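Local coordinates for piwi domain-containing protein (Vanderwaltozyma polyspora, PDB 5THE) that binds RNA as a budding yeast Argonaute, here as its C-terminal lobe with the Piwi domain holding a strand that is probably the guide, at residues A[38-43]-A[66-71]; A[60-65]-A[481-486]. One frame throughout, in Å; residues are numbered along the deposited sequence.

Overall arrangement
From the N terminus the chain leaves strand 37-38, passes through 38-43, and after strand 43-44 enters a long loop that holds both 60-65 and 66-71. Contact 1 closes the 22-residue excursion between 38-43 and 66-71. Contact 2 starts inside that excursion and joins 60-65 to 481-486, the loop between helices 465-475 and 490-515, across 415 intervening residues. The segments alternate, so the two closures cross rather than nest. Their centres lie about 12 Å apart, and they share packing: Phe-39 CZ is 3.6 Å from Trp-62 CD1, and Phe-69 CD1 is 3.5 Å from Met-64 CE. Together they tie the N-terminal part of the lobe to the RNA-bearing loop of the Piwi region.

Contact 1: residues A[38-43]-A[66-71]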
# COMPACT_ATOMS: atom_id res chain seq x y z
N GLN A 38 -0.97 -2.22 -17.27
CA GLN A 38 -1.12 -3.55 -17.86
C GLN A 38 -2.27 -4.29 -17.19
O GLN A 38 -2.28 -4.44 -15.97
CB GLN A 38 0.17 -4.35 -17.71
CG GLN A 38 0.07 -5.77 -18.25
CD GLN A 38 0.09 -5.80 -19.76
OE1 GLN A 38 1.04 -5.35 -20.36
NE2 GLN A 38 -0.97 -6.31 -20.37
N PHE A 39 -3.23 -4.77 -18.00
CA PHE A 39 -4.25 -5.71 -17.56
C PHE A 39 -3.93 -7.09 -18.12
O PHE A 39 -2.87 -7.30 -18.72
CB PHE A 39 -5.64 -5.22 -17.99
CG PHE A 39 -5.89 -3.77 -17.71
CD1 PHE A 39 -6.08 -3.32 -16.41
CD2 PHE A 39 -5.90 -2.84 -18.74
CE1 PHE A 39 -6.29 -1.97 -16.15
CE2 PHE A 39 -6.11 -1.49 -18.49
CZ PHE A 39 -6.31 -1.06 -17.19
N LYS A 40 -4.83 -8.05 -17.92
CA LYS A 40 -4.57 -9.41 -18.38
C LYS A 40 -4.32 -9.46 -19.88
O LYS A 40 -3.35 -10.07 -20.34
CB LYS A 40 -5.73 -10.35 -18.02
CG LYS A 40 -5.36 -11.80 -18.25
CD LYS A 40 -6.50 -12.75 -17.91
CE LYS A 40 -5.94 -14.09 -17.50
NZ LYS A 40 -6.78 -15.21 -17.96
N GLU A 41 -5.18 -8.82 -20.66
CA GLU A 41 -5.17 -9.03 -22.11
C GLU A 41 -5.19 -7.71 -22.86
O GLU A 41 -5.61 -7.66 -24.02
CB GLU A 41 -6.34 -9.90 -22.54
CG GLU A 41 -6.42 -11.22 -21.79
CD GLU A 41 -7.52 -12.11 -22.30
OE1 GLU A 41 -7.19 -13.16 -22.90
OE2 GLU A 41 -8.71 -11.77 -22.12
N SER A 42 -4.74 -6.64 -22.23
CA SER A 42 -4.90 -5.30 -22.76
C SER A 42 -4.09 -4.35 -21.89
O SER A 42 -3.68 -4.69 -20.78
CB SER A 42 -6.39 -4.90 -22.79
OG SER A 42 -6.55 -3.53 -23.04
N THR A 43 -3.85 -3.16 -22.41
CA THR A 43 -3.12 -2.14 -21.68
C THR A 43 -3.92 -0.85 -21.69
O THR A 43 -4.86 -0.68 -22.47
CB THR A 43 -1.74 -1.89 -22.30
OG1 THR A 43 -1.92 -1.40 -23.62
CG2 THR A 43 -0.94 -3.17 -22.38
N GLY A 66 -14.51 -4.16 -19.00
CA GLY A 66 -13.89 -4.76 -20.16
C GLY A 66 -12.49 -5.29 -19.94
O GLY A 66 -11.90 -5.82 -20.89
N HIS A 67 -11.94 -5.18 -18.74
CA HIS A 67 -10.61 -5.68 -18.46
C HIS A 67 -10.68 -6.82 -17.46
O HIS A 67 -11.68 -7.02 -16.77
CB HIS A 67 -9.71 -4.57 -17.90
CG HIS A 67 -9.56 -3.40 -18.81
ND1 HIS A 67 -9.09 -3.53 -20.10
CD2 HIS A 67 -9.81 -2.08 -18.62
CE1 HIS A 67 -9.06 -2.33 -20.67
NE2 HIS A 67 -9.48 -1.44 -19.79
N GLN A 68 -9.59 -7.57 -17.38
CA GLN A 68 -9.47 -8.62 -16.39
C GLN A 68 -8.17 -8.47 -15.61
O GLN A 68 -7.18 -7.94 -16.12
CB GLN A 68 -9.54 -10.00 -17.05
CG GLN A 68 -10.92 -10.29 -17.62
CD GLN A 68 -11.01 -11.66 -18.25
OE1 GLN A 68 -10.00 -12.24 -18.64
NE2 GLN A 68 -12.23 -12.18 -18.37
N PHE A 69 -8.22 -8.92 -14.36
CA PHE A 69 -7.02 -9.00 -13.54
C PHE A 69 -6.00 -9.91 -14.18
O PHE A 69 -6.34 -10.95 -14.75
CB PHE A 69 -7.37 -9.53 -12.15
CG PHE A 69 -8.32 -8.65 -11.38
CD1 PHE A 69 -8.35 -7.28 -11.60
CD2 PHE A 69 -9.18 -9.20 -10.45
CE1 PHE A 69 -9.23 -6.46 -10.89
CE2 PHE A 69 -10.06 -8.38 -9.72
CZ PHE A 69 -10.08 -7.01 -9.95
N ILE A 70 -4.73 -9.54 -14.02
CA ILE A 70 -3.63 -10.29 -14.65
C ILE A 70 -3.58 -11.72 -14.12
O ILE A 70 -3.37 -12.67 -14.89
CB ILE A 70 -2.29 -9.57 -14.40
CG1 ILE A 70 -2.21 -8.28 -15.22
CG2 ILE A 70 -1.10 -10.49 -14.68
CD1 ILE A 70 -1.13 -7.32 -14.73
N SER A 71 -3.75 -11.91 -12.82
CA SER A 71 -3.56 -13.22 -12.20
C SER A 71 -4.60 -13.40 -11.11
O SER A 71 -4.64 -12.62 -10.16
CB SER A 71 -2.14 -13.36 -11.62
OG SER A 71 -2.01 -14.59 -10.92
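The stack of Phe-39 on His-67 belongs to the packing of two loops, the turn between strands 37-38 and 43-44 and the approach to strand 77-85. The rings lie face to face, with centroids 3.9 Å apart and planes at 13°, and Phe-39 CD2 sits over the centre of the imidazole. His-67 has CG anti to its carbonyl carbon (chi1 -59°), a torsion that lays the imidazole over the phenyl face, while its CB makes a CH-pi contact with that same ring. Ser-42 OG approaches the imidazole obliquely, 3.7 Å from CE1. With an alanine here the imidazole is gone, and the Phe-39 face that it lies on would probably be left without a stacking partner. Beside the rings, the backbones are joined by one hydrogen bond, from Lys-40 N to Gln-68 O at 3.0 Å, with the donor tilted 29° from the carbonyl plane. Phe-39 CB and Lys-40 CB also pack against Gln-68 O. The first methylenes of Lys-40 pass over Phe-69 O, CB at 3.4 Å. Ile-70 comes in from the far end: CG1 lies 3.6 Å from Phe-39 C, and CD1 reaches Gln-38 O at 3.3 Å. The Gln-38 chain bends at chi2, bringing NE2 to Phe-39 O in a nearly straight 2.7 Å bond that lies in the amide plane. Phe-69 packs on helix 228-241. With a single direct hydrogen bond between the loops, the contact relies chiefly on ring stacking and on aliphatic carbons laid against backbone carbonyls.

Contact 2: residues A[60-65]-A[481-486]; sequences GNWNMK and RSTTSV. With nucleotides of chain B.
Gly-60 O and Thr-483 O accept the two backbone hydrogen bonds between these loops, from Ser-485 N and Trp-62 N (2.8 Å) respectively, framing Asn-61 and Thr-484 as a non-hydrogen-bonded pair in a single antiparallel bridge. The Trp-62 bond runs nearly along the C=O axis, whereas Ser-485 N sits 48° out of the carbonyl plane of Gly-60. Water 1 donates to Gly-60 O and to Ser-485 O (2.6 Å). A second water donates to Trp-62 O and is hydrogen-bonded to Thr-483 OG1 (2.8 Å). Thr-483 O also lies over the centre of the indole, 3.2 Å above its plane, and Thr-483 CB makes a CH-pi contact with the five-membered ring. Gly-60 CA lies 3.4 Å from Ser-485 OG, which is hydrogen-bonded to Ser-441 O.

Segment 481-486 also meets the RNA. Thr-484 OG1 stands between its backbone N and carbonyl carbon (chi1 61°), where it shares hydrogen bonds with O2' of A4 of chain B (2.7 Å) and Ser-482 OG. Arg-481 NE and NH2 grip OP1 of A4 of chain B in the guanidinium plane (2.7 and 2.8 Å); OP1 of A3 of chain B lies over one face, and NH1 is bonded to Ile-549 O. The RNA atoms met here are phosphate and ribose atoms, consistent with recognition of the backbone rather than of base sequence, as expected for an Argonaute guide.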
# COMPACT_ATOMS: atom_id res chain seq x y z
N GLY A 60 -4.06 8.43 -15.19
CA GLY A 60 -4.03 7.96 -13.81
C GLY A 60 -5.40 7.70 -13.24
O GLY A 60 -5.61 7.85 -12.03
N ASN A 61 -6.36 7.31 -14.07
CA ASN A 61 -7.76 7.26 -13.64
C ASN A 61 -8.47 6.40 -14.68
O ASN A 61 -8.96 6.92 -15.68
CB ASN A 61 -8.36 8.66 -13.55
CG ASN A 61 -9.82 8.66 -13.08
OD1 ASN A 61 -10.60 9.53 -13.47
ND2 ASN A 61 -10.19 7.73 -12.28
N TRP A 62 -8.51 5.10 -14.44
CA TRP A 62 -9.14 4.18 -15.39
C TRP A 62 -10.22 3.41 -14.64
O TRP A 62 -10.56 3.72 -13.50
CB TRP A 62 -8.08 3.27 -16.03
CG TRP A 62 -7.36 2.40 -15.03
CD1 TRP A 62 -7.69 1.12 -14.65
CD2 TRP A 62 -6.21 2.76 -14.26
NE1 TRP A 62 -6.81 0.67 -13.69
CE2 TRP A 62 -5.89 1.66 -13.44
CE3 TRP A 62 -5.42 3.91 -14.18
CZ2 TRP A 62 -4.81 1.67 -12.56
CZ3 TRP A 62 -4.34 3.92 -13.31
CH2 TRP A 62 -4.06 2.81 -12.51
N ASN A 63 -10.78 2.40 -15.30
CA ASN A 63 -11.71 1.51 -14.64
C ASN A 63 -11.55 0.12 -15.24
O ASN A 63 -10.94 -0.05 -16.31
CB ASN A 63 -13.15 2.00 -14.75
CG ASN A 63 -13.65 1.97 -16.15
OD1 ASN A 63 -14.16 0.95 -16.60
ND2 ASN A 63 -13.49 3.07 -16.86
N MET A 64 -12.08 -0.88 -14.54
CA MET A 64 -11.88 -2.27 -14.92
C MET A 64 -12.84 -2.75 -16.00
O MET A 64 -12.62 -3.84 -16.53
CB MET A 64 -12.00 -3.17 -13.68
CG MET A 64 -10.75 -3.21 -12.83
SD MET A 64 -9.28 -3.58 -13.82
CE MET A 64 -9.53 -5.31 -14.27
N LYS A 65 -13.86 -1.97 -16.36
CA LYS A 65 -14.85 -2.43 -17.33
C LYS A 65 -14.18 -2.92 -18.61
O LYS A 65 -13.36 -2.22 -19.22
CB LYS A 65 -15.83 -1.29 -17.66
CG LYS A 65 -16.91 -1.67 -18.66
CD LYS A 65 -18.09 -0.70 -18.60
CE LYS A 65 -19.16 -1.04 -19.63
NZ LYS A 65 -18.60 -1.05 -21.01
N ARG A 481 -5.28 -1.78 -5.08
CA ARG A 481 -6.70 -1.71 -4.75
C ARG A 481 -7.40 -0.48 -5.31
O ARG A 481 -8.56 -0.23 -4.96
CB ARG A 481 -6.90 -1.81 -3.23
CG ARG A 481 -6.67 -0.54 -2.43
CD ARG A 481 -6.94 -0.76 -0.94
NE ARG A 481 -6.82 0.49 -0.19
CZ ARG A 481 -6.79 0.58 1.13
NH1 ARG A 481 -6.86 -0.51 1.90
NH2 ARG A 481 -6.68 1.77 1.70
N SER A 482 -6.77 0.27 -6.20
CA SER A 482 -7.46 1.38 -6.84
C SER A 482 -7.20 1.33 -8.33
O SER A 482 -6.23 0.73 -8.79
CB SER A 482 -7.02 2.73 -6.25
OG SER A 482 -5.74 3.09 -6.74
N THR A 483 -8.10 1.96 -9.09
CA THR A 483 -7.93 2.12 -10.53
C THR A 483 -7.43 3.51 -10.86
O THR A 483 -7.82 4.12 -11.86
CB THR A 483 -9.24 1.81 -11.26
OG1 THR A 483 -10.29 2.62 -10.72
CG2 THR A 483 -9.60 0.34 -11.04
N THR A 484 -6.59 4.06 -9.98
CA THR A 484 -6.07 5.40 -10.13
C THR A 484 -4.59 5.37 -9.82
O THR A 484 -4.12 4.47 -9.13
CB THR A 484 -6.76 6.38 -9.18
OG1 THR A 484 -6.51 5.95 -7.84
CG2 THR A 484 -8.30 6.43 -9.43
N SER A 485 -3.86 6.37 -10.31
CA SER A 485 -2.55 6.65 -9.75
C SER A 485 -2.75 7.38 -8.42
O SER A 485 -3.53 8.33 -8.33
CB SER A 485 -1.70 7.48 -10.71
OG SER A 485 -2.31 8.73 -11.03
N VAL A 486 -2.07 6.90 -7.38
CA VAL A 486 -2.24 7.48 -6.05
C VAL A 486 -1.17 8.55 -5.80
O VAL A 486 -0.29 8.78 -6.64
CB VAL A 486 -2.22 6.39 -4.97
CG1 VAL A 486 -3.45 5.50 -5.13
CG2 VAL A 486 -0.95 5.55 -5.07
P A B 4 -8.08 4.00 -1.23
OP1 A B 4 -6.96 3.17 -0.72
OP2 A B 4 -9.14 4.50 -0.34
O5' A B 4 -7.47 5.24 -2.01
C5' A B 4 -6.70 5.03 -3.18
C4' A B 4 -7.12 5.94 -4.30
O4' A B 4 -8.49 5.67 -4.68
C3' A B 4 -7.11 7.42 -3.99
O3' A B 4 -5.80 7.94 -4.08
C2' A B 4 -8.07 7.98 -5.04
O2' A B 4 -7.44 8.03 -6.32
C1' A B 4 -9.12 6.86 -5.08
N9 A B 4 -10.21 7.10 -4.12
C8 A B 4 -10.17 6.93 -2.76
N7 A B 4 -11.30 7.22 -2.16
C5 A B 4 -12.13 7.60 -3.19
C6 A B 4 -13.45 8.01 -3.19
N6 A B 4 -14.15 8.10 -2.05
N1 A B 4 -14.01 8.31 -4.38
C2 A B 4 -13.27 8.20 -5.50
N3 A B 4 -11.99 7.81 -5.63
C4 A B 4 -11.48 7.53 -4.42
P A B 3 -11.51 0.40 0.93
OP1 A B 3 -10.28 -0.29 1.44
OP2 A B 3 -12.31 1.26 1.84
O5' A B 3 -11.17 1.23 -0.38
C5' A B 3 -10.41 0.64 -1.42
C4' A B 3 -10.45 1.47 -2.67
O4' A B 3 -11.78 1.48 -3.25
C3' A B 3 -10.11 2.94 -2.50
O3' A B 3 -8.73 3.15 -2.41
C2' A B 3 -10.74 3.56 -3.74
O2' A B 3 -9.92 3.32 -4.88
C1' A B 3 -12.02 2.73 -3.86
N9 A B 3 -13.09 3.39 -3.13
C8 A B 3 -13.31 3.37 -1.77
N7 A B 3 -14.32 4.12 -1.40
C5 A B 3 -14.78 4.66 -2.59
C6 A B 3 -15.82 5.54 -2.85
N6 A B 3 -16.61 6.00 -1.87
N1 A B 3 -16.01 5.89 -4.14
C2 A B 3 -15.19 5.38 -5.08
N3 A B 3 -14.15 4.55 -4.96
C4 A B 3 -14.01 4.23 -3.67
P A B 5 -5.18 8.87 -2.93
OP1 A B 5 -3.77 9.09 -3.36
OP2 A B 5 -5.49 8.29 -1.61
O5' A B 5 -5.93 10.25 -3.12
C5' A B 5 -5.82 10.95 -4.35
C4' A B 5 -6.92 11.97 -4.49
O4' A B 5 -8.20 11.30 -4.51
C3' A B 5 -7.02 12.97 -3.35
O3' A B 5 -6.14 14.05 -3.53
C2' A B 5 -8.49 13.37 -3.39
O2' A B 5 -8.72 14.33 -4.42
C1' A B 5 -9.16 12.07 -3.83
N9 A B 5 -9.65 11.30 -2.69
C8 A B 5 -8.97 10.40 -1.89
N7 A B 5 -9.73 9.89 -0.96
C5 A B 5 -10.97 10.49 -1.16
C6 A B 5 -12.19 10.35 -0.49
N6 A B 5 -12.34 9.54 0.55
N1 A B 5 -13.23 11.10 -0.95
C2 A B 5 -13.04 11.91 -2.01
N3 A B 5 -11.93 12.11 -2.72
C4 A B 5 -10.93 11.36 -2.22
O HOH W 1 -5.25 9.47 -9.84
O HOH W 2 -10.88 5.23 -11.53